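Local coordinates for aminotransferase (Paracoccus denitrificans, PDB 4GRX), which probably catalyses pyridoxal-phosphate-dependent transfer of amino groups between omega-amino donors and keto acids, as a class III aminotransferase, at residues A[47-52]-A[74-79]; A[102-107]-A[341-346]; A[135-140]-A[231-236]; A[362-367]-A[387-392]; A[393-398]-A[431-436]. One frame throughout, in Å; residues are numbered along the deposited sequence.

Contact 1. Residues A[47-52]-A[74-79]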
# COMPACT_ATOMS: atom_id res chain seq x y z
N HIS A 47 0.06 -19.39 15.61
CA HIS A 47 -0.90 -18.63 16.44
C HIS A 47 -0.20 -17.97 17.57
O HIS A 47 1.03 -18.01 17.66
CB HIS A 47 -1.96 -19.55 17.01
CG HIS A 47 -1.42 -20.61 17.91
ND1 HIS A 47 -0.85 -21.74 17.44
CD2 HIS A 47 -1.36 -20.69 19.30
CE1 HIS A 47 -0.45 -22.51 18.47
NE2 HIS A 47 -0.77 -21.87 19.61
N GLY A 48 -0.97 -17.37 18.48
CA GLY A 48 -0.41 -16.69 19.65
C GLY A 48 -1.37 -16.65 20.83
O GLY A 48 -2.53 -17.03 20.71
N GLU A 49 -0.88 -16.21 21.99
CA GLU A 49 -1.71 -16.06 23.19
C GLU A 49 -1.17 -14.87 23.97
O GLU A 49 -0.03 -14.88 24.42
CB GLU A 49 -1.66 -17.30 24.07
CG GLU A 49 -2.11 -18.60 23.41
CD GLU A 49 -1.77 -19.83 24.23
OE1 GLU A 49 -1.23 -19.67 25.36
OE2 GLU A 49 -2.03 -20.97 23.77
N GLY A 50 -2.01 -13.86 24.13
CA GLY A 50 -1.56 -12.64 24.75
C GLY A 50 -0.37 -12.14 23.95
O GLY A 50 -0.44 -12.08 22.72
N PRO A 51 0.73 -11.80 24.64
CA PRO A 51 1.94 -11.31 23.98
C PRO A 51 2.88 -12.43 23.53
O PRO A 51 4.05 -12.18 23.23
CB PRO A 51 2.59 -10.46 25.06
CG PRO A 51 2.15 -11.09 26.35
CD PRO A 51 0.85 -11.79 26.11
N TYR A 52 2.37 -13.65 23.45
CA TYR A 52 3.16 -14.81 23.03
C TYR A 52 2.79 -15.28 21.64
O TYR A 52 1.62 -15.26 21.27
CB TYR A 52 2.99 -15.98 23.99
CG TYR A 52 3.45 -15.70 25.38
CD1 TYR A 52 2.55 -15.21 26.34
CD2 TYR A 52 4.77 -15.91 25.75
CE1 TYR A 52 2.97 -14.94 27.62
CE2 TYR A 52 5.20 -15.64 27.03
CZ TYR A 52 4.29 -15.17 27.96
OH TYR A 52 4.72 -14.91 29.23
N GLY A 74 -2.04 -7.74 21.71
CA GLY A 74 -1.63 -9.13 21.68
C GLY A 74 -2.08 -9.89 20.44
O GLY A 74 -2.55 -9.31 19.46
N PHE A 75 -1.93 -11.21 20.49
CA PHE A 75 -2.13 -12.05 19.33
C PHE A 75 -3.41 -12.87 19.36
O PHE A 75 -3.64 -13.70 18.49
CB PHE A 75 -0.91 -12.95 19.14
CG PHE A 75 0.36 -12.20 18.95
CD1 PHE A 75 0.66 -11.61 17.73
CD2 PHE A 75 1.26 -12.06 20.00
CE1 PHE A 75 1.84 -10.90 17.56
CE2 PHE A 75 2.45 -11.36 19.84
CZ PHE A 75 2.74 -10.78 18.61
N ASP A 76 -4.25 -12.65 20.37
CA ASP A 76 -5.54 -13.35 20.41
C ASP A 76 -6.64 -12.60 21.15
O ASP A 76 -7.52 -13.23 21.73
CB ASP A 76 -5.37 -14.80 20.92
CG ASP A 76 -5.18 -14.89 22.44
OD1 ASP A 76 -4.57 -13.98 23.05
OD2 ASP A 76 -5.65 -15.89 23.03
N HIS A 77 -6.61 -11.27 21.11
CA HIS A 77 -7.64 -10.46 21.77
C HIS A 77 -9.03 -10.80 21.30
O HIS A 77 -9.38 -10.59 20.14
CB HIS A 77 -7.38 -8.98 21.57
CG HIS A 77 -8.23 -8.10 22.43
ND1 HIS A 77 -9.45 -7.70 22.07
CD2 HIS A 77 -7.99 -7.56 23.69
CE1 HIS A 77 -9.98 -6.93 23.04
NE2 HIS A 77 -9.09 -6.84 24.03
N LYS A 78 -9.83 -11.31 22.23
CA LYS A 78 -11.19 -11.81 21.95
C LYS A 78 -12.14 -10.76 21.37
O LYS A 78 -12.90 -11.06 20.45
CB LYS A 78 -11.80 -12.44 23.20
CG LYS A 78 -12.90 -13.45 22.91
CD LYS A 78 -13.71 -13.80 24.15
CE LYS A 78 -14.96 -14.57 23.77
NZ LYS A 78 -16.01 -14.45 24.82
N GLY A 79 -12.10 -9.55 21.92
CA GLY A 79 -12.99 -8.47 21.49
C GLY A 79 -12.72 -8.09 20.06
O GLY A 79 -13.64 -7.95 19.26
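A loop docked on a hairpin turn by two hydrogen bonds, both to G50, makes this contact; it joins strand 43-49 to the chain entering helix 78-90, beside the second subunit. One bond runs from G50 N to D76 OD1 (2.8 Å, nearly straight at 172°), and the amide arrives from above the carboxylate plane. The other, from F75 N to G50 O, also measures 2.8 Å, so a single glycine gives up both its backbone polar groups. E49 to Y52 form the type II' turn of a two-residue beta hairpin, closed by paired backbone bonds, with G50 supplying the positive phi (57°). D76 CG sits between its backbone N and carbonyl carbon (chi1 77°), which swings OD1 up to the turn amide while CB rests 3.6 Å from G48 O. With D76 cut back to alanine, the G50 amide would probably lose its acceptor and the turn would be less firmly fixed to the loop. F75 CB lies 3.8 Å from G48 CA, where a glycine avoids a clash, and its ring presents an edge to P51. The end of E49 turns to a salt bridge with R60, and F75 packs on G93 of the second subunit.

Contact 2. Residues A[102-107]-A[341-346]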
# COMPACT_ATOMS: atom_id res chain seq x y z
N SER A 102 -18.77 2.56 2.47
CA SER A 102 -19.49 1.83 3.50
C SER A 102 -19.92 2.76 4.64
O SER A 102 -19.36 3.86 4.79
CB SER A 102 -18.66 0.63 4.02
OG SER A 102 -17.45 1.02 4.63
N ASP A 103 -20.93 2.35 5.40
CA ASP A 103 -21.31 3.05 6.64
C ASP A 103 -20.13 3.13 7.61
O ASP A 103 -19.91 4.14 8.30
CB ASP A 103 -22.56 2.39 7.31
CG ASP A 103 -22.46 0.85 7.45
OD1 ASP A 103 -21.49 0.19 7.00
OD2 ASP A 103 -23.41 0.28 8.04
N GLN A 104 -19.35 2.05 7.62
CA GLN A 104 -18.29 1.84 8.56
C GLN A 104 -17.16 2.86 8.33
O GLN A 104 -16.53 3.33 9.29
CB GLN A 104 -17.79 0.40 8.38
CG GLN A 104 -17.55 -0.35 9.68
CD GLN A 104 -18.81 -0.66 10.46
OE1 GLN A 104 -19.88 -0.90 9.89
NE2 GLN A 104 -18.68 -0.67 11.78
N THR A 105 -16.95 3.22 7.06
CA THR A 105 -16.02 4.28 6.65
C THR A 105 -16.47 5.62 7.23
O THR A 105 -15.73 6.27 7.96
CB THR A 105 -15.92 4.38 5.09
OG1 THR A 105 -15.98 3.07 4.50
CG2 THR A 105 -14.61 5.06 4.67
N VAL A 106 -17.70 6.02 6.91
CA VAL A 106 -18.27 7.26 7.42
C VAL A 106 -18.10 7.33 8.94
O VAL A 106 -17.87 8.42 9.50
CB VAL A 106 -19.75 7.42 7.02
CG1 VAL A 106 -20.30 8.76 7.47
CG2 VAL A 106 -19.93 7.27 5.51
N MET A 107 -18.18 6.19 9.61
CA MET A 107 -18.03 6.13 11.06
C MET A 107 -16.61 6.42 11.55
O MET A 107 -16.40 7.28 12.41
CB MET A 107 -18.55 4.81 11.61
CG MET A 107 -20.06 4.77 11.82
SD MET A 107 -20.60 3.07 12.11
CE MET A 107 -22.33 3.32 12.53
N GLY A 341 -11.83 -3.14 7.59
CA GLY A 341 -10.75 -2.44 8.26
C GLY A 341 -11.20 -1.27 9.10
O GLY A 341 -10.58 -0.96 10.12
N CYS A 342 -12.26 -0.61 8.66
CA CYS A 342 -12.78 0.53 9.38
C CYS A 342 -13.44 0.08 10.68
O CYS A 342 -13.16 0.66 11.74
CB CYS A 342 -13.76 1.31 8.52
SG CYS A 342 -12.98 2.29 7.21
N ALA A 343 -14.29 -0.95 10.60
CA ALA A 343 -14.88 -1.61 11.77
C ALA A 343 -13.84 -1.97 12.80
O ALA A 343 -14.03 -1.70 14.00
CB ALA A 343 -15.63 -2.86 11.35
N ILE A 344 -12.75 -2.59 12.34
CA ILE A 344 -11.69 -3.07 13.22
C ILE A 344 -11.01 -1.91 13.94
O ILE A 344 -10.72 -1.98 15.14
CB ILE A 344 -10.67 -3.91 12.43
CG1 ILE A 344 -11.30 -5.27 12.03
CG2 ILE A 344 -9.38 -4.09 13.22
CD1 ILE A 344 -10.44 -6.14 11.14
N ALA A 345 -10.77 -0.84 13.19
CA ALA A 345 -10.14 0.34 13.73
C ALA A 345 -11.02 0.97 14.82
O ALA A 345 -10.52 1.34 15.89
CB ALA A 345 -9.82 1.33 12.62
N LEU A 346 -12.32 1.07 14.57
CA LEU A 346 -13.25 1.55 15.58
C LEU A 346 -13.08 0.74 16.87
O LEU A 346 -12.83 1.31 17.93
CB LEU A 346 -14.69 1.46 15.08
CG LEU A 346 -15.17 2.50 14.06
CD1 LEU A 346 -16.54 2.10 13.51
CD2 LEU A 346 -15.21 3.91 14.63
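Apolar and backbone-to-side-chain packing carries the meeting of Q104, T105 and M107 with C342, A343 and L346, where the first turn of helix 103-115 crosses helix 339-354. The short axes approach to 8.4 Å at 40°, close enough for small residues to sit directly against the facing backbone. C342 is one such residue: its CB lies 3.5 Å from Q104 O, and with chi1 at -74° its SG comes to 3.7 Å from T105 CA.

Side-chain contacts extend this along the crossing. The Q104 chain bends at chi2 (68°), with CG 3.6 Å from A343 CB and the amide nitrogen NE2 lying past that methyl, against L346 CD1. The same leucine methyl receives M107 CB at 3.9 Å, whereas the thioether end of M107 leads away; the residue also packs on W19 of the second subunit. A glycine in place of Q104 is likely to uncover the A343 methyl and open a gap between the helices.

Polar groups bond within and around the helices. S102, at the N-cap position, shares a hydrogen bond between its OG and T105 OG1, and T105 OG1 also bonds to G337 O, just before helix 339-354; D103 forms a salt bridge with R90. S102 itself pairs with a strand of the second subunit. Between the segments themselves the fit is one of shape, C342, A343 and L346 against Q104, T105 and M107, while the T105-G337 bond adds a polar tie at the edge.

Contact 3. Residues A[135-140]-A[231-236]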
# COMPACT_ATOMS: atom_id res chain seq x y z
N THR A 135 1.01 9.39 -0.39
CA THR A 135 -0.20 10.18 -0.64
C THR A 135 -0.04 11.62 -0.13
O THR A 135 -0.42 12.57 -0.84
CB THR A 135 -1.44 9.53 0.03
OG1 THR A 135 -1.80 8.33 -0.68
CG2 THR A 135 -2.64 10.48 0.05
N MET A 136 0.53 11.78 1.08
CA MET A 136 0.69 13.10 1.70
C MET A 136 1.56 14.02 0.87
O MET A 136 1.27 15.21 0.74
CB MET A 136 1.24 13.01 3.12
CG MET A 136 1.22 14.35 3.86
SD MET A 136 -0.48 14.91 4.15
CE MET A 136 -0.45 16.55 3.39
N VAL A 137 2.64 13.47 0.32
CA VAL A 137 3.53 14.24 -0.52
C VAL A 137 2.76 14.70 -1.77
O VAL A 137 2.80 15.87 -2.12
CB VAL A 137 4.80 13.45 -0.89
CG1 VAL A 137 5.69 14.27 -1.80
CG2 VAL A 137 5.56 13.10 0.37
N LYS A 138 2.05 13.77 -2.42
CA LYS A 138 1.28 14.10 -3.63
C LYS A 138 0.23 15.19 -3.34
O LYS A 138 0.03 16.10 -4.15
CB LYS A 138 0.59 12.86 -4.20
CG LYS A 138 1.49 11.89 -4.95
CD LYS A 138 0.67 10.70 -5.45
CE LYS A 138 -0.24 11.09 -6.62
NZ LYS A 138 -1.18 10.00 -7.03
N MET A 139 -0.40 15.09 -2.17
CA MET A 139 -1.35 16.08 -1.71
C MET A 139 -0.66 17.45 -1.61
O MET A 139 -1.19 18.45 -2.10
CB MET A 139 -1.90 15.68 -0.35
CG MET A 139 -3.41 15.62 -0.26
SD MET A 139 -3.86 14.54 1.12
CE MET A 139 -5.38 13.80 0.54
N LEU A 140 0.52 17.49 -1.01
CA LEU A 140 1.30 18.73 -0.96
C LEU A 140 1.62 19.27 -2.37
O LEU A 140 1.37 20.45 -2.64
CB LEU A 140 2.56 18.55 -0.10
CG LEU A 140 2.31 18.22 1.38
CD1 LEU A 140 3.61 17.97 2.10
CD2 LEU A 140 1.54 19.32 2.09
N GLY A 231 6.93 20.61 2.29
CA GLY A 231 6.57 20.05 3.58
C GLY A 231 7.73 19.61 4.47
O GLY A 231 8.88 19.52 4.02
N PHE A 232 7.40 19.35 5.73
CA PHE A 232 8.32 18.84 6.75
C PHE A 232 7.60 17.73 7.49
O PHE A 232 6.54 17.95 8.10
CB PHE A 232 8.69 19.97 7.73
CG PHE A 232 9.49 19.52 8.93
CD1 PHE A 232 8.86 19.00 10.06
CD2 PHE A 232 10.87 19.66 8.95
CE1 PHE A 232 9.60 18.60 11.18
CE2 PHE A 232 11.62 19.26 10.05
CZ PHE A 232 10.98 18.73 11.17
N PHE A 233 8.15 16.53 7.42
CA PHE A 233 7.60 15.40 8.16
C PHE A 233 8.50 15.06 9.33
O PHE A 233 9.73 15.12 9.21
CB PHE A 233 7.51 14.16 7.27
CG PHE A 233 6.52 14.27 6.16
CD1 PHE A 233 6.70 15.19 5.11
CD2 PHE A 233 5.42 13.41 6.11
CE1 PHE A 233 5.78 15.28 4.07
CE2 PHE A 233 4.51 13.49 5.07
CZ PHE A 233 4.69 14.42 4.05
N ALA A 234 7.88 14.68 10.45
CA ALA A 234 8.62 14.15 11.61
C ALA A 234 7.79 13.17 12.41
O ALA A 234 6.61 13.42 12.67
CB ALA A 234 9.10 15.29 12.51
N GLU A 235 8.42 12.07 12.79
CA GLU A 235 7.91 11.23 13.86
C GLU A 235 8.15 11.98 15.17
O GLU A 235 9.25 12.52 15.38
CB GLU A 235 8.68 9.92 13.93
CG GLU A 235 8.55 9.03 12.71
CD GLU A 235 9.73 8.10 12.58
OE1 GLU A 235 10.66 8.46 11.82
OE2 GLU A 235 9.75 7.03 13.24
N PRO A 236 7.14 12.02 16.07
CA PRO A 236 7.42 12.68 17.36
C PRO A 236 8.59 12.02 18.09
O PRO A 236 9.52 12.71 18.54
CB PRO A 236 6.09 12.55 18.13
CG PRO A 236 5.06 12.40 17.06
CD PRO A 236 5.72 11.64 15.94
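The phenyl ring of F233 is the hub of this buried contact, meeting M136, V137 and L140 of the helix with its outer atoms. M136 approaches nearest, its CG 3.5 Å from F233 CZ, and its CB lies at the ring edge in the ring plane. V137 CG2 reaches the same CZ at 4.0 Å. On the next turn of the helix, L140 comes from the direction opposite to F233 and sets CD1 4.0 Å from F233 CE1. That same methyl lies 3.9 Å from G231 CA, a place where any CB would collide with it.

Two torsions shape the first shell. M136 CG lies trans to the backbone N (chi1 -171°), which puts the CG methylene at the ring; the bends at chi2 and chi3 then turn the end of the chain off. F233 has CG opposite its carbonyl carbon, which stands the ring out from the strand toward the helix.

The layout is that of the large domain of fold-type I pyridoxal-phosphate enzymes, in which helices flank a seven-stranded, mainly parallel sheet. Helix segment 135-140 runs nearly antiparallel to strand segment 231-234 (160°), their axes 10.2 Å apart at closest approach, a spacing filled by one layer of side chains.

Further out, G231 and F233 are tied by backbone bonds to L156, and F232, pointing to the other side of the sheet, packs on helix 250-260. After the strand ends, E235 accepts from the backbone N of Y162, a residue of the pocket holding delta-amino valeric acid. On the side of the helix turned away from the strand, K138 bonds to H331 and to V165 O of the second subunit.

Contact 4. Residues A[362-367]-A[387-392]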
# COMPACT_ATOMS: atom_id res chain seq x y z
N ARG A 362 0.87 3.97 30.64
CA ARG A 362 1.22 5.06 31.53
C ARG A 362 1.63 4.50 32.88
O ARG A 362 2.61 4.95 33.45
CB ARG A 362 0.06 6.04 31.68
CG ARG A 362 -0.01 7.11 30.61
CD ARG A 362 -1.15 8.10 30.87
NE ARG A 362 -2.46 7.58 30.45
CZ ARG A 362 -2.90 7.55 29.19
NH1 ARG A 362 -2.15 7.99 28.18
NH2 ARG A 362 -4.11 7.06 28.92
N ARG A 363 0.88 3.51 33.35
CA ARG A 363 1.09 2.87 34.67
C ARG A 363 2.42 2.10 34.81
O ARG A 363 3.03 2.09 35.89
CB ARG A 363 -0.07 1.92 34.97
CG ARG A 363 -0.28 1.59 36.44
CD ARG A 363 -0.93 0.22 36.64
NE ARG A 363 -1.71 -0.17 35.46
CZ ARG A 363 -2.70 -1.06 35.44
NH1 ARG A 363 -3.09 -1.69 36.56
NH2 ARG A 363 -3.32 -1.32 34.29
N LEU A 364 2.87 1.46 33.73
CA LEU A 364 4.01 0.56 33.81
C LEU A 364 5.30 1.15 33.27
O LEU A 364 6.37 0.54 33.39
CB LEU A 364 3.70 -0.80 33.16
CG LEU A 364 2.60 -1.59 33.88
CD1 LEU A 364 2.11 -2.77 33.05
CD2 LEU A 364 3.04 -2.07 35.27
N ALA A 365 5.20 2.36 32.69
CA ALA A 365 6.36 3.08 32.16
C ALA A 365 7.46 3.31 33.19
O ALA A 365 8.64 3.16 32.85
CB ALA A 365 5.94 4.40 31.50
N PRO A 366 7.10 3.68 34.43
CA PRO A 366 8.13 3.84 35.47
C PRO A 366 8.96 2.58 35.68
O PRO A 366 10.18 2.65 35.67
CB PRO A 366 7.32 4.17 36.72
CG PRO A 366 6.14 4.89 36.19
CD PRO A 366 5.79 4.15 34.93
N ARG A 367 8.28 1.44 35.87
CA ARG A 367 8.94 0.16 36.06
C ARG A 367 9.81 -0.28 34.87
O ARG A 367 10.92 -0.82 35.05
CB ARG A 367 7.91 -0.91 36.36
CG ARG A 367 8.50 -2.28 36.57
CD ARG A 367 7.42 -3.34 36.58
NE ARG A 367 7.93 -4.64 37.02
CZ ARG A 367 7.93 -5.03 38.28
NH1 ARG A 367 7.46 -4.22 39.22
NH2 ARG A 367 8.42 -6.21 38.62
N ILE A 387 10.39 6.18 26.05
CA ILE A 387 9.26 6.73 26.78
C ILE A 387 8.09 5.74 26.69
O ILE A 387 8.03 4.93 25.75
CB ILE A 387 8.90 8.13 26.22
CG1 ILE A 387 7.95 8.88 27.16
CG2 ILE A 387 8.40 8.03 24.77
CD1 ILE A 387 7.90 10.37 26.92
N GLY A 388 7.18 5.79 27.66
CA GLY A 388 6.01 4.91 27.67
C GLY A 388 6.39 3.47 27.44
O GLY A 388 7.19 2.91 28.19
N PHE A 389 5.84 2.86 26.40
CA PHE A 389 6.19 1.48 26.05
C PHE A 389 7.02 1.39 24.77
O PHE A 389 6.79 0.51 23.93
CB PHE A 389 4.93 0.62 25.91
CG PHE A 389 4.55 -0.10 27.17
CD1 PHE A 389 4.81 0.44 28.43
CD2 PHE A 389 3.89 -1.33 27.08
CE1 PHE A 389 4.44 -0.24 29.58
CE2 PHE A 389 3.50 -2.01 28.23
CZ PHE A 389 3.78 -1.46 29.48
N MET A 390 7.97 2.31 24.61
CA MET A 390 8.93 2.22 23.51
C MET A 390 10.32 2.63 24.00
O MET A 390 10.51 3.72 24.53
CB MET A 390 8.46 3.00 22.29
CG MET A 390 8.37 4.51 22.45
SD MET A 390 7.64 5.31 21.02
CE MET A 390 8.77 4.91 19.68
N TRP A 391 11.28 1.72 23.85
CA TRP A 391 12.58 1.85 24.51
C TRP A 391 13.69 1.22 23.72
O TRP A 391 13.45 0.30 22.91
CB TRP A 391 12.53 1.22 25.89
CG TRP A 391 11.56 1.89 26.82
CD1 TRP A 391 10.23 1.56 27.05
CD2 TRP A 391 11.81 3.07 27.68
NE1 TRP A 391 9.66 2.42 27.95
CE2 TRP A 391 10.55 3.35 28.37
CE3 TRP A 391 12.91 3.89 27.93
CZ2 TRP A 391 10.42 4.40 29.27
CZ3 TRP A 391 12.77 4.95 28.84
CH2 TRP A 391 11.55 5.20 29.48
N ALA A 392 14.90 1.72 23.95
CA ALA A 392 16.10 1.13 23.35
C ALA A 392 17.36 1.24 24.21
O ALA A 392 17.57 2.22 24.94
CB ALA A 392 16.35 1.69 21.97
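L364 and A365 form the close-packed side of this contact, set against F389 and G388 of the facing turn. L364 CB lies in the plane of the F389 ring at its edge, 3.7 Å from F389 CE1, so the phenyl points its rim at the helix. With L364 CG opposite its carbonyl carbon (chi1 -65°), L364 CD1 reaches F389 CZ at 4.2 Å. Next to it A365 CB sits 3.8 Å from G388 O. The fit is lighter at W391, whose CZ2 comes only to 4.2 Å from A365 O. That indole is anchored within its own segment by a hydrogen bond from W391 NE1 to G388 O (149° at the hydrogen), the donor standing above the carbonyl plane, and I387 N lies over one ring face. I387 to M390 make the type II' turn of a two-residue beta hairpin joining strands 381-387 and 390-395, with G388 at positive phi; helix 357-375 packs over its tip. M446 of helix 443-463 touches both L364 and F389. By contrast, the outer side of helix segment 362-367 is exposed and charged. There R362 makes a salt bridge with E359 and R367 another with D447, while P366 marks a kink.

Contact 5. Residues A[393-398]-A[431-436]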
# COMPACT_ATOMS: atom_id res chain seq x y z
N LEU A 393 18.18 0.19 24.13
CA LEU A 393 19.52 0.16 24.67
C LEU A 393 20.54 0.26 23.53
O LEU A 393 20.41 -0.42 22.51
CB LEU A 393 19.72 -1.14 25.44
CG LEU A 393 18.81 -1.33 26.65
CD1 LEU A 393 18.42 -2.79 26.85
CD2 LEU A 393 19.45 -0.73 27.90
N GLU A 394 21.54 1.12 23.68
CA GLU A 394 22.57 1.24 22.64
C GLU A 394 23.83 0.45 22.99
O GLU A 394 24.48 0.72 24.00
CB GLU A 394 22.94 2.69 22.45
CG GLU A 394 23.95 2.89 21.35
CD GLU A 394 23.33 3.12 19.99
OE1 GLU A 394 22.09 3.30 19.88
OE2 GLU A 394 24.11 3.12 19.01
N ALA A 395 24.19 -0.53 22.16
CA ALA A 395 25.40 -1.32 22.42
C ALA A 395 26.65 -0.61 21.93
O ALA A 395 26.69 -0.10 20.80
CB ALA A 395 25.28 -2.70 21.78
N VAL A 396 27.68 -0.58 22.77
CA VAL A 396 28.92 0.08 22.38
C VAL A 396 30.09 -0.84 22.68
O VAL A 396 30.04 -1.59 23.65
CB VAL A 396 29.09 1.43 23.11
CG1 VAL A 396 27.94 2.37 22.79
CG2 VAL A 396 29.20 1.24 24.62
N LYS A 397 31.13 -0.81 21.84
CA LYS A 397 32.42 -1.46 22.16
C LYS A 397 33.11 -0.74 23.33
O LYS A 397 33.50 -1.37 24.29
CB LYS A 397 33.36 -1.47 20.96
CG LYS A 397 34.74 -2.05 21.26
CD LYS A 397 34.72 -3.57 21.34
CE LYS A 397 35.88 -4.14 22.15
NZ LYS A 397 35.76 -5.62 22.30
N ASP A 398 33.25 0.57 23.22
CA ASP A 398 33.80 1.38 24.29
C ASP A 398 32.82 2.48 24.69
O ASP A 398 32.40 3.28 23.85
CB ASP A 398 35.13 2.00 23.86
CG ASP A 398 35.77 2.80 24.97
OD1 ASP A 398 36.35 2.18 25.88
OD2 ASP A 398 35.68 4.05 24.94
N GLN A 431 22.75 -1.15 16.13
CA GLN A 431 23.19 -1.54 17.47
C GLN A 431 22.26 -1.00 18.57
O GLN A 431 22.65 -0.89 19.74
CB GLN A 431 24.67 -1.20 17.68
CG GLN A 431 25.57 -1.94 16.69
CD GLN A 431 27.05 -1.84 16.99
OE1 GLN A 431 27.47 -1.63 18.13
NE2 GLN A 431 27.86 -2.02 15.95
N SER A 432 21.02 -0.70 18.17
CA SER A 432 19.96 -0.24 19.07
C SER A 432 19.03 -1.40 19.40
O SER A 432 18.23 -1.81 18.55
CB SER A 432 19.14 0.88 18.41
OG SER A 432 19.93 2.03 18.15
N ILE A 433 19.15 -1.94 20.61
CA ILE A 433 18.27 -3.00 21.10
C ILE A 433 16.91 -2.41 21.48
O ILE A 433 16.79 -1.69 22.48
CB ILE A 433 18.88 -3.71 22.31
CG1 ILE A 433 20.31 -4.13 22.00
CG2 ILE A 433 18.01 -4.89 22.74
CD1 ILE A 433 21.27 -3.90 23.15
N VAL A 434 15.89 -2.74 20.69
CA VAL A 434 14.58 -2.11 20.80
C VAL A 434 13.60 -3.00 21.54
O VAL A 434 13.57 -4.22 21.36
CB VAL A 434 14.05 -1.74 19.41
CG1 VAL A 434 12.61 -1.26 19.47
CG2 VAL A 434 14.92 -0.68 18.78
N LEU A 435 12.79 -2.38 22.38
CA LEU A 435 11.75 -3.08 23.09
C LEU A 435 10.47 -2.27 22.92
O LEU A 435 10.43 -1.07 23.26
CB LEU A 435 12.13 -3.20 24.56
CG LEU A 435 13.28 -4.13 24.95
CD1 LEU A 435 13.51 -4.05 26.46
CD2 LEU A 435 13.03 -5.57 24.53
N CYS A 436 9.46 -2.91 22.34
CA CYS A 436 8.16 -2.27 22.12
C CYS A 436 7.02 -3.29 22.25
O CYS A 436 6.31 -3.55 21.27
CB CYS A 436 8.12 -1.53 20.78
SG CYS A 436 8.41 -2.54 19.30
O HOH W 1 22.41 2.42 16.83
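With E394 CG trans to its backbone N (chi1 -178°), a bend at chi2, and S432 OG opposite its carbonyl carbon, the ends of these two paired residues converge. E394 OE1 thereby comes to 3.0 Å from S432 OG. A water joins the same two side chains, donating to E394 OE2 (2.9 Å) and hydrogen-bonded to S432 OG (2.8 Å).

The backbones supply the regular part. L393 and I433 are a hydrogen-bonded pair, with L393 N bonding to I433 O and I433 N returning to L393 O, the latter in the carbonyl plane. E394 and S432 follow as a non-hydrogen-bonded pair, and A395 N then reaches Q431 O (2.9 Å, 173°) almost in line with the C=O. These bonds set strand 432-435 at the edge of a three-stranded antiparallel sheet, beside strand 390-395.

On the sheet face bearing L393 and I433, L393 CB meets I433 CD1 at 3.9 Å, and L453 of helix 443-463 packs on both. Q431 directs NE2 to F405 O instead.

The two faces therefore differ in chemistry: one is oily and roofed by helices, the other holds a buried carboxylate. R198 and R385 form salt bridges with E394, an environment that would be expected to keep it ionised, while the water links the carboxylate to S432.

How the contacts relate
Contacts 3, 4 and 5 are buried, whereas contacts 1 and 2 are only partly so and lie beside the second subunit. Contact 3 touches that subunit too, through the side of its helix turned away from the strand, from a different part of the fold: its centre is about 33 Å from that of contact 1. Contacts 4 and 5 share strand 390-395 and touch, W391 O lying 2.8 Å from L435 N in a probable hydrogen bond. Contacts 2 and 4 use successive helices, 339-354 and 357-375, yet their centres stand about 30 Å apart. Backbone bonding dominates contact 5, a turn amide and carbonyl hold contact 1, and contacts 2, 3 and 4 rely on side-chain packing.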